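Local coordinates for protein probable glucarate dehydratase (Mycobacterium smegmatis str. MC2 155, PDB 3VDG) that probably dehydrates D-glucarate to 5-dehydro-4-deoxy-D-glucarate in a metal-dependent reaction of the enolase superfamily, at residues 103-108 and 130-136; 38-42 and 345-349; 275-279 and 303-309; 154-159 and 357-361. All blocks are in the same frame, centred on the assembly; numbering follows the deposited sequence.

Contact 1: 103-108 and 130-136; sequences IRALIS and SVVDRVF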
loop_
_atom_site.group_PDB
_atom_site.type_symbol
_atom_site.label_atom_id
_atom_site.label_comp_id
_atom_site.label_asym_id
_atom_site.label_seq_id
_atom_site.Cartn_x
_atom_site.Cartn_y
_atom_site.Cartn_z
ATOM N N ILE A 103 -7.501 7.616 -12.717
ATOM C CA ILE A 103 -8.256 8.800 -12.334
ATOM C C ILE A 103 -7.349 9.790 -11.601
ATOM O O ILE A 103 -7.404 10.998 -11.848
ATOM C CB ILE A 103 -9.531 8.434 -11.536
ATOM C CG1 ILE A 103 -10.615 7.893 -12.492
ATOM C CG2 ILE A 103 -10.101 9.633 -10.781
ATOM C CD1 ILE A 103 -11.718 7.165 -11.752
ATOM N N ARG A 104 -6.473 9.292 -10.728
ATOM C CA ARG A 104 -5.573 10.224 -10.047
ATOM C C ARG A 104 -4.664 10.914 -11.054
ATOM O O ARG A 104 -4.408 12.133 -10.954
ATOM C CB ARG A 104 -4.718 9.545 -8.964
ATOM C CG ARG A 104 -3.903 10.550 -8.141
ATOM C CD ARG A 104 -2.939 9.855 -7.180
ATOM N NE ARG A 104 -2.270 10.833 -6.313
ATOM C CZ ARG A 104 -1.224 11.571 -6.680
ATOM N NH1 ARG A 104 -0.712 11.436 -7.899
ATOM N NH2 ARG A 104 -0.692 12.451 -5.827
ATOM N N ALA A 105 -4.150 10.148 -12.014
ATOM C CA ALA A 105 -3.215 10.722 -12.976
ATOM C C ALA A 105 -3.913 11.787 -13.845
ATOM O O ALA A 105 -3.322 12.820 -14.158
ATOM C CB ALA A 105 -2.585 9.631 -13.843
ATOM N N LEU A 106 -5.158 11.529 -14.250
ATOM C CA LEU A 106 -5.929 12.527 -15.012
ATOM C C LEU A 106 -6.135 13.807 -14.214
ATOM O O LEU A 106 -6.118 14.921 -14.760
ATOM C CB LEU A 106 -7.290 11.962 -15.426
ATOM C CG LEU A 106 -7.261 10.827 -16.459
ATOM C CD1 LEU A 106 -8.641 10.199 -16.641
ATOM C CD2 LEU A 106 -6.760 11.364 -17.785
ATOM N N ILE A 107 -6.352 13.654 -12.914
ATOM C CA ILE A 107 -6.564 14.803 -12.039
ATOM C C ILE A 107 -5.269 15.593 -11.902
ATOM O O ILE A 107 -5.284 16.819 -11.945
ATOM C CB ILE A 107 -7.128 14.389 -10.670
ATOM C CG1 ILE A 107 -8.590 13.964 -10.833
ATOM C CG2 ILE A 107 -7.057 15.552 -9.672
ATOM C CD1 ILE A 107 -9.215 13.424 -9.560
ATOM N N SER A 108 -4.147 14.886 -11.776
ATOM C CA SER A 108 -2.859 15.541 -11.679
ATOM C C SER A 108 -2.637 16.370 -12.946
ATOM O O SER A 108 -2.307 17.552 -12.866
ATOM C CB SER A 108 -1.744 14.513 -11.501
ATOM O OG SER A 108 -0.502 15.163 -11.331
ATOM N N SER A 130 -0.317 17.502 -0.313
ATOM C CA SER A 130 -0.405 17.436 -1.776
ATOM C C SER A 130 -1.734 18.001 -2.262
ATOM O O SER A 130 -2.803 17.667 -1.724
ATOM C CB SER A 130 -0.260 15.984 -2.246
ATOM O OG SER A 130 -0.843 15.768 -3.527
ATOM N N VAL A 131 -1.679 18.884 -3.255
ATOM C CA VAL A 131 -2.912 19.417 -3.826
ATOM C C VAL A 131 -3.653 18.336 -4.617
ATOM O O VAL A 131 -4.875 18.237 -4.538
ATOM C CB VAL A 131 -2.660 20.628 -4.740
ATOM C CG1 VAL A 131 -3.956 21.021 -5.447
ATOM C CG2 VAL A 131 -2.144 21.800 -3.915
ATOM N N VAL A 132 -2.918 17.524 -5.368
ATOM C CA VAL A 132 -3.539 16.472 -6.158
ATOM C C VAL A 132 -4.273 15.503 -5.223
ATOM O O VAL A 132 -5.426 15.128 -5.453
ATOM C CB VAL A 132 -2.508 15.728 -7.014
ATOM C CG1 VAL A 132 -3.103 14.454 -7.600
ATOM C CG2 VAL A 132 -2.017 16.646 -8.134
ATOM N N ASP A 133 -3.615 15.119 -4.141
ATOM C CA ASP A 133 -4.262 14.182 -3.202
ATOM C C ASP A 133 -5.532 14.724 -2.542
ATOM O O ASP A 133 -6.494 13.982 -2.382
ATOM C CB ASP A 133 -3.255 13.610 -2.200
ATOM C CG ASP A 133 -2.357 12.522 -2.832
ATOM O OD1 ASP A 133 -2.825 11.771 -3.726
ATOM O OD2 ASP A 133 -1.177 12.404 -2.437
ATOM N N ARG A 134 -5.541 16.002 -2.160
ATOM C CA ARG A 134 -6.734 16.616 -1.584
ATOM C C ARG A 134 -7.886 16.656 -2.589
ATOM O O ARG A 134 -9.046 16.498 -2.212
ATOM C CB ARG A 134 -6.427 18.037 -1.086
ATOM C CG ARG A 134 -5.800 18.071 0.301
ATOM C CD ARG A 134 -5.487 19.501 0.720
ATOM N NE ARG A 134 -4.332 19.999 -0.017
ATOM C CZ ARG A 134 -3.811 21.212 0.139
ATOM N NH1 ARG A 134 -4.341 22.075 1.010
ATOM N NH2 ARG A 134 -2.749 21.554 -0.574
ATOM N N VAL A 135 -7.564 16.877 -3.866
ATOM C CA VAL A 135 -8.610 16.951 -4.904
ATOM C C VAL A 135 -9.106 15.563 -5.306
ATOM O O VAL A 135 -10.293 15.355 -5.456
ATOM C CB VAL A 135 -8.124 17.747 -6.128
ATOM C CG1 VAL A 135 -9.194 17.748 -7.216
ATOM C CG2 VAL A 135 -7.770 19.179 -5.700
ATOM N N PHE A 136 -8.180 14.610 -5.415
ATOM C CA PHE A 136 -8.488 13.228 -5.796
ATOM C C PHE A 136 -9.299 12.534 -4.710
ATOM O O PHE A 136 -10.242 11.793 -4.994
ATOM C CB PHE A 136 -7.158 12.495 -6.050
ATOM C CG PHE A 136 -7.266 10.993 -6.218
ATOM C CD1 PHE A 136 -8.077 10.427 -7.196
ATOM C CD2 PHE A 136 -6.476 10.143 -5.441
ATOM C CE1 PHE A 136 -8.142 9.044 -7.358
ATOM C CE2 PHE A 136 -6.536 8.767 -5.597
ATOM C CZ PHE A 136 -7.368 8.213 -6.563
#
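R104 of helix 100-111 reaches along the face of F136 to the carboxylate of D133, both on helix 131-151. The two helix segments approach to 9.6 Å between axes, their directions 122° apart. R104 carries its CG anti to the backbone N (chi1 -173°) and stays extended as far as NE, which takes the chain past the ring and onward to the acid. CB comes first, over the centre of the F136 ring at 3.6 Å from its centroid, a CH-pi contact almost along the ring normal. CG follows over the same ring, 3.8 Å from F136 CD2, and CD passes between this ring and D133. At the tip, NE donates to D133 OD1 over 2.8 Å, and NH2 donates to the same OD1 over 3.1 Å, the NE bond being the straighter (157°). This is a side-on grip on one oxygen, with OD1 in the guanidinium plane and both donors meeting it from one face of the carboxylate. V132 CG1 covers a guanidinium face, 3.6 Å from R104 CZ. Beside this, I107 CD1 and I103 CG2 lie at the rim of the F136 ring, and I107 CG2 meets V135 CG1 at 3.9 Å. S130 caps helix 131-151 through OG, which takes the N-H of D133 and also bonds to D114. R325 of helix 323-336 makes a second salt bridge to D133 OD1. With two arginines around a buried carboxylate, D133 is likely to remain ionised, its charge shared between this helix pair and helix 323-336.

Contact 2: 38-42 and 345-349; sequences VAFAD and NSHLG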
loop_
_atom_site.group_PDB
_atom_site.type_symbol
_atom_site.label_atom_id
_atom_site.label_comp_id
_atom_site.label_asym_id
_atom_site.label_seq_id
_atom_site.Cartn_x
_atom_site.Cartn_y
_atom_site.Cartn_z
ATOM N N VAL A 38 -21.743 22.854 1.537
ATOM C CA VAL A 38 -22.690 22.937 2.640
ATOM C C VAL A 38 -22.032 23.649 3.822
ATOM O O VAL A 38 -20.804 23.759 3.878
ATOM C CB VAL A 38 -23.141 21.538 3.090
ATOM C CG1 VAL A 38 -23.857 20.830 1.936
ATOM C CG2 VAL A 38 -21.936 20.724 3.580
ATOM N N ALA A 39 -22.840 24.133 4.763
ATOM C CA ALA A 39 -22.305 24.745 5.990
ATOM C C ALA A 39 -23.162 24.291 7.155
ATOM O O ALA A 39 -24.383 24.166 7.038
ATOM C CB ALA A 39 -22.280 26.273 5.877
ATOM N N PHE A 40 -22.517 24.002 8.277
ATOM C CA PHE A 40 -23.219 23.566 9.465
ATOM C C PHE A 40 -22.646 24.283 10.689
ATOM O O PHE A 40 -21.474 24.629 10.711
ATOM C CB PHE A 40 -23.123 22.038 9.625
ATOM C CG PHE A 40 -21.716 21.495 9.547
ATOM C CD1 PHE A 40 -21.132 21.218 8.325
ATOM C CD2 PHE A 40 -20.994 21.222 10.701
ATOM C CE1 PHE A 40 -19.847 20.710 8.250
ATOM C CE2 PHE A 40 -19.701 20.711 10.629
ATOM C CZ PHE A 40 -19.130 20.457 9.398
ATOM N N ALA A 41 -23.492 24.505 11.687
ATOM C CA ALA A 41 -23.128 25.236 12.903
ATOM C C ALA A 41 -21.975 24.605 13.656
ATOM O O ALA A 41 -21.897 23.372 13.818
ATOM C CB ALA A 41 -24.329 25.382 13.832
ATOM N N ASP A 42 -21.097 25.475 14.143
ATOM C CA ASP A 42 -19.886 25.061 14.870
ATOM C C ASP A 42 -19.741 26.044 16.030
ATOM O O ASP A 42 -19.929 27.251 15.834
ATOM C CB ASP A 42 -18.676 25.219 13.943
ATOM C CG ASP A 42 -17.465 24.369 14.375
ATOM O OD1 ASP A 42 -17.626 23.425 15.187
ATOM O OD2 ASP A 42 -16.350 24.636 13.867
ATOM N N ASN A 345 -10.933 16.830 10.832
ATOM C CA ASN A 345 -11.373 18.218 10.855
ATOM C C ASN A 345 -12.887 18.180 10.922
ATOM O O ASN A 345 -13.492 17.127 10.699
ATOM C CB ASN A 345 -10.948 18.930 9.580
ATOM C CG ASN A 345 -9.467 19.288 9.568
ATOM O OD1 ASN A 345 -8.724 18.826 8.710
ATOM N ND2 ASN A 345 -9.034 20.108 10.526
ATOM N N SER A 346 -13.512 19.313 11.226
ATOM C CA SER A 346 -14.973 19.364 11.233
ATOM C C SER A 346 -15.510 18.637 9.993
ATOM O O SER A 346 -15.126 18.977 8.887
ATOM C CB SER A 346 -15.429 20.820 11.198
ATOM O OG SER A 346 -14.814 21.547 12.248
ATOM N N HIS A 347 -16.406 17.660 10.178
ATOM C CA HIS A 347 -16.837 16.792 9.074
ATOM C C HIS A 347 -18.217 16.223 9.332
ATOM O O HIS A 347 -18.725 16.266 10.450
ATOM C CB HIS A 347 -15.838 15.645 8.901
ATOM C CG HIS A 347 -15.892 14.624 10.021
ATOM N ND1 HIS A 347 -16.814 13.632 10.062
ATOM C CD2 HIS A 347 -15.112 14.482 11.173
ATOM C CE1 HIS A 347 -16.629 12.896 11.182
ATOM N NE2 HIS A 347 -15.588 13.417 11.858
ATOM N N LEU A 348 -18.818 15.663 8.297
ATOM C CA LEU A 348 -20.182 15.123 8.378
ATOM C C LEU A 348 -20.164 13.611 8.146
ATOM O O LEU A 348 -19.120 12.979 8.273
ATOM C CB LEU A 348 -21.072 15.842 7.367
ATOM C CG LEU A 348 -21.200 17.343 7.665
ATOM C CD1 LEU A 348 -22.070 18.088 6.648
ATOM C CD2 LEU A 348 -21.714 17.553 9.091
ATOM N N GLY A 349 -21.307 13.031 7.809
ATOM C CA GLY A 349 -21.459 11.572 7.831
ATOM C C GLY A 349 -20.820 10.761 6.702
ATOM O O GLY A 349 -20.544 9.561 6.863
HETATM O O HOH W 1 -16.010 21.343 14.802
#
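F40 and L348 stand opposite each other with their CA atoms 9.0 Å apart, so the backbones of strand segment 38-41 and loop 345-349 are held apart and side chains fill the interval. The directions of the two touching parts differ by 129°. V38, F40 and D42 point toward the loop. F40 takes the crowded chi1 position (51°), with CG between the backbone N and the carbonyl carbon; its ring projects from the strand while L348 slides past it in the opposite direction. L348 CD2 lies over the middle of the ring, 3.7 Å from the centroid in a CH-pi contact, and L348 CD1 is 3.7 Å from F40 CD1. V38 CG2 meets L348 CD1 tip to tip at 4.0 Å. At the ring edge, F40 CZ approaches the backbone of S346. Beyond it a water joins the segments: it donates to D42 OD1 over 2.7 Å and is hydrogen-bonded to S346 OG over 2.8 Å. The other carboxylate oxygen of D42 pairs with H52. H347, whose CB points away from the strand, donates through ND1 to L348 O, with NE2 bonded to T371. An acetate ion, probably from the crystallisation liquor though it may mark a pocket, lies about 5 Å from the S346 side chain. The contact thus joins an outer strand of the enolase-superfamily N-terminal capping domain to the loop between barrel strand 339-342 and helix 349-360, while A56 and R58 of strand 55-65 touch F40, and helix 407-420 packs on V38.

Contact 3: 275-279 and 303-309; sequences LDGMA and AAVAKNS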
loop_
_atom_site.group_PDB
_atom_site.type_symbol
_atom_site.label_atom_id
_atom_site.label_comp_id
_atom_site.label_asym_id
_atom_site.label_seq_id
_atom_site.Cartn_x
_atom_site.Cartn_y
_atom_site.Cartn_z
ATOM N N LEU A 275 10.408 19.329 11.282
ATOM C CA LEU A 275 11.000 18.009 11.484
ATOM C C LEU A 275 12.218 18.050 12.393
ATOM O O LEU A 275 12.383 17.169 13.228
ATOM C CB LEU A 275 11.347 17.359 10.124
ATOM C CG LEU A 275 10.150 16.876 9.279
ATOM C CD1 LEU A 275 10.613 16.416 7.910
ATOM C CD2 LEU A 275 9.379 15.755 9.978
ATOM N N ASP A 276 13.073 19.064 12.249
ATOM C CA ASP A 276 14.264 19.143 13.119
ATOM C C ASP A 276 13.930 19.366 14.592
ATOM O O ASP A 276 14.413 18.632 15.469
ATOM C CB ASP A 276 15.237 20.217 12.628
ATOM C CG ASP A 276 15.928 19.820 11.334
ATOM O OD1 ASP A 276 16.128 18.608 11.105
ATOM O OD2 ASP A 276 16.277 20.716 10.544
ATOM N N GLY A 277 13.108 20.377 14.867
ATOM C CA GLY A 277 12.629 20.621 16.229
ATOM C C GLY A 277 11.913 19.402 16.823
ATOM O O GLY A 277 12.150 19.014 17.980
ATOM N N MET A 278 11.052 18.767 16.040
ATOM C CA MET A 278 10.364 17.559 16.542
ATOM C C MET A 278 11.371 16.465 16.919
ATOM O O MET A 278 11.206 15.778 17.928
ATOM C CB MET A 278 9.357 17.024 15.509
ATOM C CG MET A 278 8.137 17.924 15.322
ATOM S SD MET A 278 6.923 17.771 16.647
ATOM C CE MET A 278 6.240 16.151 16.247
ATOM N N ALA A 279 12.384 16.278 16.081
ATOM C CA ALA A 279 13.408 15.264 16.342
ATOM C C ALA A 279 14.138 15.587 17.647
ATOM O O ALA A 279 14.394 14.695 18.449
ATOM C CB ALA A 279 14.391 15.185 15.179
ATOM N N ALA A 303 12.251 11.980 5.009
ATOM C CA ALA A 303 12.963 12.872 5.945
ATOM C C ALA A 303 12.528 12.612 7.387
ATOM O O ALA A 303 13.364 12.560 8.294
ATOM C CB ALA A 303 12.764 14.332 5.572
ATOM N N ALA A 304 11.226 12.420 7.608
ATOM C CA ALA A 304 10.736 12.145 8.965
ATOM C C ALA A 304 11.352 10.875 9.520
ATOM O O ALA A 304 11.687 10.787 10.709
ATOM C CB ALA A 304 9.207 12.057 9.004
ATOM N N VAL A 305 11.473 9.870 8.668
ATOM C CA VAL A 305 12.072 8.610 9.086
ATOM C C VAL A 305 13.580 8.792 9.355
ATOM O O VAL A 305 14.085 8.344 10.387
ATOM C CB VAL A 305 11.835 7.511 8.016
ATOM C CG1 VAL A 305 12.734 6.314 8.263
ATOM C CG2 VAL A 305 10.365 7.087 8.020
ATOM N N ALA A 306 14.289 9.454 8.449
ATOM C CA ALA A 306 15.748 9.623 8.621
ATOM C C ALA A 306 16.084 10.421 9.897
ATOM O O ALA A 306 17.045 10.121 10.585
ATOM C CB ALA A 306 16.367 10.294 7.398
ATOM N N LYS A 307 15.276 11.427 10.211
ATOM C CA LYS A 307 15.527 12.287 11.359
ATOM C C LYS A 307 14.988 11.753 12.671
ATOM O O LYS A 307 15.298 12.288 13.734
ATOM C CB LYS A 307 14.926 13.671 11.102
ATOM C CG LYS A 307 15.668 14.482 10.053
ATOM C CD LYS A 307 14.797 15.649 9.607
ATOM C CE LYS A 307 15.402 16.401 8.441
ATOM N NZ LYS A 307 16.582 17.169 8.891
ATOM N N ASN A 308 14.173 10.706 12.613
ATOM C CA ASN A 308 13.475 10.247 13.821
ATOM C C ASN A 308 12.639 11.359 14.439
ATOM O O ASN A 308 12.603 11.532 15.659
ATOM C CB ASN A 308 14.476 9.698 14.846
ATOM C CG ASN A 308 15.141 8.415 14.372
ATOM O OD1 ASN A 308 14.485 7.385 14.238
ATOM N ND2 ASN A 308 16.443 8.475 14.109
ATOM N N SER A 309 11.956 12.118 13.591
ATOM C CA SER A 309 11.170 13.249 14.072
ATOM C C SER A 309 9.902 12.840 14.784
ATOM O O SER A 309 9.442 13.542 15.679
ATOM C CB SER A 309 10.803 14.168 12.914
ATOM O OG SER A 309 11.971 14.612 12.271
HETATM O O HOH W 2 14.529 12.031 17.568
#
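L275 O is gripped by two donors from opposite faces of its carbonyl plane: A279 N, in the ordinary helical bond, and S309 OG, which crosses from the other segment over 2.8 Å. The serine comes from above the carbonyl plane, 41° out of it. The contact joins two neighbouring helices on the outside of the enolase-type beta/alpha barrel, 275-284 and 301-307, which follow the consecutive parallel strands 267-269 and 289-291. Their segments run with axes 10.0 Å apart and directions 32° from parallel. L275 carries the apolar part: CD1 rests on A303 CB, and CD2 touches A304 CB and S309 CB. At the exposed side of the contact, K307 runs alongside L275, its CD beside L275 CB, and then bends at its last torsion (chi4 -71°), which turns NZ to D276 OD1 for a salt bridge of 2.7 Å, close to the carboxylate plane and on its syn side. Helix 301-307 ends in a Schellman motif at N308, whose positive phi turns the chain so that S309 is brought against A279; the two CA atoms are 3.8 Å apart. There A279 CB packs on K307 O at 3.4 Å. A water bridges the two segments by donating to A279 O and to N308 O, each over 2.8 Å. M278 is buried and touches P271 and V310, its side chain about 9 Å from the bound sodium ion. S309 O is buried without any polar partner in the model, its neighbour across the contact being M278 CB at 3.5 Å.

Contact 4: 154-159 and 357-361; sequences PVSDLL and HLAAA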
loop_
_atom_site.group_PDB
_atom_site.type_symbol
_atom_site.label_atom_id
_atom_site.label_comp_id
_atom_site.label_asym_id
_atom_site.label_seq_id
_atom_site.Cartn_x
_atom_site.Cartn_y
_atom_site.Cartn_z
ATOM N N PRO A 154 -19.230 -4.131 1.205
ATOM C CA PRO A 154 -18.929 -2.903 1.921
ATOM C C PRO A 154 -17.533 -2.418 1.503
ATOM O O PRO A 154 -16.693 -3.203 1.073
ATOM C CB PRO A 154 -18.921 -3.334 3.395
ATOM C CG PRO A 154 -18.631 -4.807 3.363
ATOM C CD PRO A 154 -19.275 -5.305 2.098
ATOM N N VAL A 155 -17.297 -1.127 1.622
ATOM C CA VAL A 155 -16.006 -0.554 1.216
ATOM C C VAL A 155 -14.833 -1.224 1.946
ATOM O O VAL A 155 -13.757 -1.414 1.371
ATOM C CB VAL A 155 -16.035 0.979 1.415
ATOM C CG1 VAL A 155 -14.634 1.570 1.441
ATOM C CG2 VAL A 155 -16.869 1.614 0.304
ATOM N N SER A 156 -15.020 -1.614 3.203
ATOM C CA SER A 156 -13.929 -2.306 3.922
ATOM C C SER A 156 -13.451 -3.575 3.195
ATOM O O SER A 156 -12.257 -3.910 3.261
ATOM C CB SER A 156 -14.330 -2.629 5.367
ATOM O OG SER A 156 -15.425 -3.521 5.375
ATOM N N ASP A 157 -14.349 -4.256 2.469
ATOM C CA ASP A 157 -13.960 -5.429 1.643
ATOM C C ASP A 157 -13.108 -5.076 0.417
ATOM O O ASP A 157 -12.570 -5.967 -0.236
ATOM C CB ASP A 157 -15.195 -6.203 1.137
ATOM C CG ASP A 157 -15.729 -7.216 2.157
ATOM O OD1 ASP A 157 -15.082 -7.441 3.208
ATOM O OD2 ASP A 157 -16.800 -7.816 1.892
ATOM N N LEU A 158 -13.002 -3.792 0.089
ATOM C CA LEU A 158 -12.142 -3.374 -1.022
ATOM C C LEU A 158 -10.764 -2.968 -0.504
ATOM O O LEU A 158 -9.887 -2.641 -1.291
ATOM C CB LEU A 158 -12.771 -2.207 -1.799
ATOM C CG LEU A 158 -14.236 -2.386 -2.222
ATOM C CD1 LEU A 158 -14.818 -1.097 -2.793
ATOM C CD2 LEU A 158 -14.336 -3.535 -3.197
ATOM N N LEU A 159 -10.588 -2.982 0.819
ATOM C CA LEU A 159 -9.337 -2.544 1.464
ATOM C C LEU A 159 -8.647 -3.692 2.228
ATOM O O LEU A 159 -7.860 -3.458 3.155
ATOM C CB LEU A 159 -9.630 -1.379 2.437
ATOM C CG LEU A 159 -10.348 -0.158 1.817
ATOM C CD1 LEU A 159 -10.797 0.844 2.880
ATOM C CD2 LEU A 159 -9.456 0.525 0.789
ATOM N N HIS A 357 -14.782 2.758 7.601
ATOM C CA HIS A 357 -14.374 1.625 6.751
ATOM C C HIS A 357 -12.870 1.493 6.673
ATOM O O HIS A 357 -12.330 0.386 6.729
ATOM C CB HIS A 357 -14.962 1.733 5.344
ATOM C CG HIS A 357 -16.411 1.318 5.254
ATOM N ND1 HIS A 357 -16.799 0.022 5.242
ATOM C CD2 HIS A 357 -17.575 2.079 5.149
ATOM C CE1 HIS A 357 -18.146 -0.041 5.154
ATOM N NE2 HIS A 357 -18.619 1.219 5.086
ATOM N N LEU A 358 -12.184 2.616 6.531
ATOM C CA LEU A 358 -10.723 2.631 6.501
ATOM C C LEU A 358 -10.122 2.068 7.794
ATOM O O LEU A 358 -9.323 1.133 7.764
ATOM C CB LEU A 358 -10.217 4.064 6.257
ATOM C CG LEU A 358 -8.698 4.281 6.373
ATOM C CD1 LEU A 358 -7.942 3.401 5.363
ATOM C CD2 LEU A 358 -8.359 5.766 6.178
ATOM N N ALA A 359 -10.518 2.618 8.934
ATOM C CA ALA A 359 -9.962 2.155 10.205
ATOM C C ALA A 359 -10.321 0.685 10.475
ATOM O O ALA A 359 -9.522 -0.048 11.026
ATOM C CB ALA A 359 -10.457 3.031 11.337
ATOM N N ALA A 360 -11.524 0.260 10.092
ATOM C CA ALA A 360 -11.918 -1.128 10.318
ATOM C C ALA A 360 -10.979 -2.105 9.597
ATOM O O ALA A 360 -10.705 -3.194 10.113
ATOM C CB ALA A 360 -13.357 -1.352 9.889
ATOM N N ALA A 361 -10.503 -1.712 8.411
ATOM C CA ALA A 361 -9.678 -2.561 7.536
ATOM C C ALA A 361 -8.171 -2.422 7.744
ATOM O O ALA A 361 -7.376 -3.008 7.012
ATOM C CB ALA A 361 -10.018 -2.282 6.071
#
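H357 has CG anti to its carbonyl carbon (chi1 -78°) and its ring turned by chi2 (-77°), which presents a face of the imidazole to V155. V155 CB sits over that face, somewhat toward the rim, at 4.0 Å from the centroid in a CH-pi contact, and V155 CG1 reaches H357 CB at 3.9 Å. P154 CB approaches H357 CE1 obliquely at 3.8 Å. S156 comes in at the ring edge instead, where its CB lies in the imidazole plane 3.6 Å from H357 ND1. On its other side the ring bonds through NE2 to the backbone oxygen of L401. One turn on, L159 CB meets A361 CB at 3.8 Å, and L159 CD1 lies against L358 CA. L159 and L358 also touch helix 323-336, on L323 and S326. D157, on the far side of the turn, packs on F98 of the second subunit. The contact sets the connection from helix 131-151 to barrel strand 166-174 against the C-terminal end of helix 349-360, whose A359 and A360 touch V167 of that strand, consistent with a place near where the enolase-type beta/alpha barrel closes.

In the fold
Contact 2 opens first, at 38-42, followed by contact 1, wholly within 103-136. The first segment of contact 4 comes next, then contact 3 at 275-309; contacts 2 and 4 finish last, so these two interlock along the chain. Contact 1 pairs helices 100-111 and 131-151, ahead of the barrel. Contacts 2 and 4 lie at the two ends of helix 349-360, with centres about 23 Å apart. Contact 3 lies across the chain's centre from contact 2, about 33 Å away between centres, and includes the helix after strand 267-269, which carries the sodium ligand E269. Contacts 3 and 4 thus lie on the barrel, while contact 2 joins it to the capping sheet.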